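Local coordinates for putative ABC-transporter ATP-binding protein (Alicyclobacillus acidocaldarius, PDB 1Z47) that probably binds and hydrolyses ATP as the nucleotide-binding subunit of an ABC transporter thought to import sulfate, at residues K22-P25 and R29-R32; L58-I61 and R66-K69. All blocks are in the same frame, centred on the assembly; numbering follows the deposited sequence.

Interaction 1 (K22-P25 and R29-R32); sequences KIYP and RSVR
With chi1 of Y24 at -69° and that of R29 at -61°, CG of each residue lies anti to its own carbonyl carbon, and the tyrosine ring and the arginine stem meet across a beta hairpin in the ABC-type ATPase domain. The loop of this hairpin joins strand 15-22 to strand 31-32. Its register is set by K22 and V31, an antiparallel hydrogen-bonded pair: K22 N donates to V31 O over 3.0 Å, nearly straight and on a lone pair in the carbonyl plane, while V31 N returns a bond to K22 O over 2.7 Å from a position tilted out of the carbonyl plane. Beyond the pair a side chain takes over from the backbone. S30 OG receives Y24 N at 2.9 Å and is also hydrogen-bonded to G27 O, so one hydroxyl holds both Y24 N and the carbonyl of G27 in the turn. R29 CB sits over one face of the Y24 ring, 4.0 Å from its centroid, a CH-pi contact. The arginine then bends at chi3, which carries NE across the same ring toward its rim, with the guanidinium plane turned 56° from that of the ring. The side chains of V31 and Y24 both touch T56 of helix 54-62. The arginine ends at the phenol: R29 NH1, with its partner close to the guanidinium plane, donates to Y24 OH at 3.2 Å.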
# COMPACT_ATOMS: atom_id res chain seq x y z
N LYS B 22 28.40 1.32 -10.69
CA LYS B 22 28.06 2.71 -11.00
C LYS B 22 27.87 3.33 -9.63
O LYS B 22 26.83 3.17 -9.00
CB LYS B 22 26.76 2.75 -11.78
CG LYS B 22 26.76 3.68 -12.98
CD LYS B 22 26.73 5.14 -12.59
CE LYS B 22 26.36 5.96 -13.82
NZ LYS B 22 26.34 7.41 -13.58
N ILE B 23 28.89 4.04 -9.17
CA ILE B 23 28.88 4.64 -7.84
C ILE B 23 28.64 6.14 -7.83
O ILE B 23 29.21 6.88 -8.63
CB ILE B 23 30.23 4.32 -7.15
CG1 ILE B 23 30.40 2.81 -7.07
CG2 ILE B 23 30.31 4.95 -5.76
CD1 ILE B 23 31.82 2.36 -6.87
N TYR B 24 27.78 6.59 -6.93
CA TYR B 24 27.49 8.02 -6.80
C TYR B 24 28.12 8.48 -5.50
O TYR B 24 27.84 7.93 -4.43
CB TYR B 24 25.98 8.28 -6.79
CG TYR B 24 25.30 8.00 -8.12
CD1 TYR B 24 24.97 6.71 -8.51
CD2 TYR B 24 25.01 9.05 -9.00
CE1 TYR B 24 24.37 6.45 -9.76
CE2 TYR B 24 24.42 8.81 -10.24
CZ TYR B 24 24.10 7.51 -10.61
OH TYR B 24 23.54 7.28 -11.85
N PRO B 25 28.98 9.50 -5.56
CA PRO B 25 29.66 10.02 -4.37
C PRO B 25 28.74 10.35 -3.20
O PRO B 25 29.19 10.46 -2.06
CB PRO B 25 30.38 11.25 -4.89
CG PRO B 25 29.40 11.76 -5.94
CD PRO B 25 29.10 10.47 -6.67
N ARG B 29 21.67 5.66 -4.89
CA ARG B 29 21.68 5.36 -6.32
C ARG B 29 22.87 4.52 -6.75
O ARG B 29 22.87 3.98 -7.87
CB ARG B 29 21.64 6.65 -7.14
CG ARG B 29 20.39 7.50 -6.89
CD ARG B 29 20.44 8.80 -7.68
NE ARG B 29 20.86 8.56 -9.06
CZ ARG B 29 20.42 9.26 -10.11
NH1 ARG B 29 20.87 8.98 -11.33
NH2 ARG B 29 19.54 10.24 -9.94
N SER B 30 23.89 4.39 -5.88
CA SER B 30 25.07 3.58 -6.23
C SER B 30 24.69 2.12 -6.45
O SER B 30 23.79 1.58 -5.79
CB SER B 30 26.14 3.61 -5.13
OG SER B 30 26.67 4.91 -4.90
N VAL B 31 25.41 1.49 -7.39
CA VAL B 31 25.25 0.08 -7.71
C VAL B 31 26.66 -0.42 -7.44
O VAL B 31 27.62 0.02 -8.10
CB VAL B 31 24.87 -0.10 -9.20
CG1 VAL B 31 24.68 -1.58 -9.52
CG2 VAL B 31 23.58 0.68 -9.51
N ARG B 32 26.81 -1.32 -6.48
CA ARG B 32 28.13 -1.77 -6.06
C ARG B 32 28.63 -3.16 -6.45
O ARG B 32 28.80 -4.02 -5.59
CB ARG B 32 28.22 -1.56 -4.54
CG ARG B 32 27.86 -0.14 -4.12
CD ARG B 32 27.88 0.07 -2.59
NE ARG B 32 27.37 1.39 -2.20
CZ ARG B 32 28.06 2.52 -2.27
NH1 ARG B 32 29.32 2.53 -2.71
NH2 ARG B 32 27.49 3.66 -1.90

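Interaction 2 (L58-I61 and R66-K69); sequences LRLI and RPTK
L60 and P67 meet through a single methyl group: CD1 of the leucine reaches CD of the proline ring at 3.4 Å, tighter than carbon atoms usually pack. L60 CD1 lies 3.3 Å from P67 N and 3.6 Å from R66 C, so it rests against the peptide link between R66 and P67 as much as against the pyrrolidine ring. The leucine conformation explains the reach. Its chi1 of -101° departs from the staggered value near -60°, and chi2 of -40° turns CD1 toward the loop, although the bond leaving the helix backbone points neither at the loop nor away from it. The proline meets the methyl chiefly through CD, whereas P67 CB is 4.1 Å from L60 CD1. The CB bond of R66 points away from the helix, and the closest contact is made by its backbone carbonyl carbon. L60 also touches F17 and P67 touches V20, both on strand 15-22. R59 NH1 forms a salt bridge to E65 in the connecting loop. This is a helix-to-strand connection of the ABC ATPase domain, in which helix 54-62, following a probable Walker A P-loop, hands the chain to strand 69-74 of the antiparallel sheet, entered through a classic beta bulge at T68 and K69 opposite E21.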
# COMPACT_ATOMS: atom_id res chain seq x y z
N LEU B 58 17.56 -0.33 -13.17
CA LEU B 58 16.55 -0.25 -14.23
C LEU B 58 17.09 0.65 -15.36
O LEU B 58 17.00 0.29 -16.54
CB LEU B 58 15.23 0.33 -13.69
CG LEU B 58 14.06 0.06 -14.63
CD1 LEU B 58 13.56 -1.37 -14.41
CD2 LEU B 58 12.96 1.11 -14.40
N ARG B 59 17.65 1.80 -15.00
CA ARG B 59 18.21 2.74 -15.98
C ARG B 59 19.45 2.16 -16.70
O ARG B 59 19.70 2.51 -17.86
CB ARG B 59 18.55 4.07 -15.31
CG ARG B 59 17.32 4.81 -14.78
CD ARG B 59 17.70 6.00 -13.91
NE ARG B 59 18.53 6.94 -14.66
CZ ARG B 59 18.11 7.62 -15.72
NH1 ARG B 59 18.94 8.45 -16.34
NH2 ARG B 59 16.86 7.49 -16.15
N LEU B 60 20.20 1.29 -16.04
CA LEU B 60 21.38 0.65 -16.66
C LEU B 60 20.91 -0.33 -17.73
O LEU B 60 21.62 -0.56 -18.71
CB LEU B 60 22.21 -0.13 -15.63
CG LEU B 60 23.51 0.39 -15.01
CD1 LEU B 60 24.34 1.13 -16.05
CD2 LEU B 60 23.20 1.29 -13.85
N ILE B 61 19.74 -0.93 -17.53
CA ILE B 61 19.19 -1.87 -18.50
C ILE B 61 18.66 -1.08 -19.71
O ILE B 61 18.73 -1.54 -20.86
CB ILE B 61 18.03 -2.70 -17.91
CG1 ILE B 61 18.52 -3.55 -16.74
CG2 ILE B 61 17.44 -3.61 -18.99
CD1 ILE B 61 17.41 -4.31 -16.03
N ARG B 66 25.21 4.42 -17.89
CA ARG B 66 26.24 3.50 -18.33
C ARG B 66 27.12 3.09 -17.15
O ARG B 66 27.51 3.93 -16.34
CB ARG B 66 27.10 4.15 -19.41
CG ARG B 66 27.59 3.17 -20.46
CD ARG B 66 26.77 3.29 -21.75
NE ARG B 66 27.02 4.55 -22.45
CZ ARG B 66 26.48 4.87 -23.62
NH1 ARG B 66 25.67 4.01 -24.23
NH2 ARG B 66 26.76 6.03 -24.20
N PRO B 67 27.46 1.79 -17.05
CA PRO B 67 28.30 1.29 -15.96
C PRO B 67 29.75 1.78 -15.97
O PRO B 67 30.35 1.92 -17.04
CB PRO B 67 28.20 -0.23 -16.11
CG PRO B 67 28.03 -0.41 -17.60
CD PRO B 67 27.07 0.71 -17.97
N THR B 68 30.29 2.06 -14.79
CA THR B 68 31.67 2.52 -14.64
C THR B 68 32.60 1.32 -14.80
O THR B 68 33.78 1.47 -15.09
CB THR B 68 31.92 3.15 -13.24
OG1 THR B 68 30.99 4.20 -13.00
CG2 THR B 68 33.33 3.71 -13.16
N LYS B 69 32.04 0.13 -14.58
CA LYS B 69 32.75 -1.14 -14.70
C LYS B 69 31.68 -2.22 -14.86
O LYS B 69 30.54 -2.04 -14.43
CB LYS B 69 33.58 -1.44 -13.44
CG LYS B 69 34.75 -0.50 -13.23
CD LYS B 69 35.34 -0.64 -11.83
CE LYS B 69 36.28 0.52 -11.52
NZ LYS B 69 36.73 0.53 -10.09

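How the interactions relate
Interactions 1 and 2 follow one another along the chain, with centres about 10 Å apart, and they touch through K22. Its side chain runs beside the loop of interaction 2, K22 CE lying 3.4 Å from R66 O and K22 CG 4.1 Å from P67 CA, while K22 CA packs 3.8 Å from T68 OG1. E65, the residue before 66-69, besides its bridge in interaction 2, makes long, weak ion pairs with K22 and R29 of interaction 1. Helix 54-62 is shared: T56 touches the hairpin side chains and L60 the loop. The V31 side chain touches the probable Walker A P-loop, whereas L60 lies near it without contact; R29 bonds through its backbone to G51.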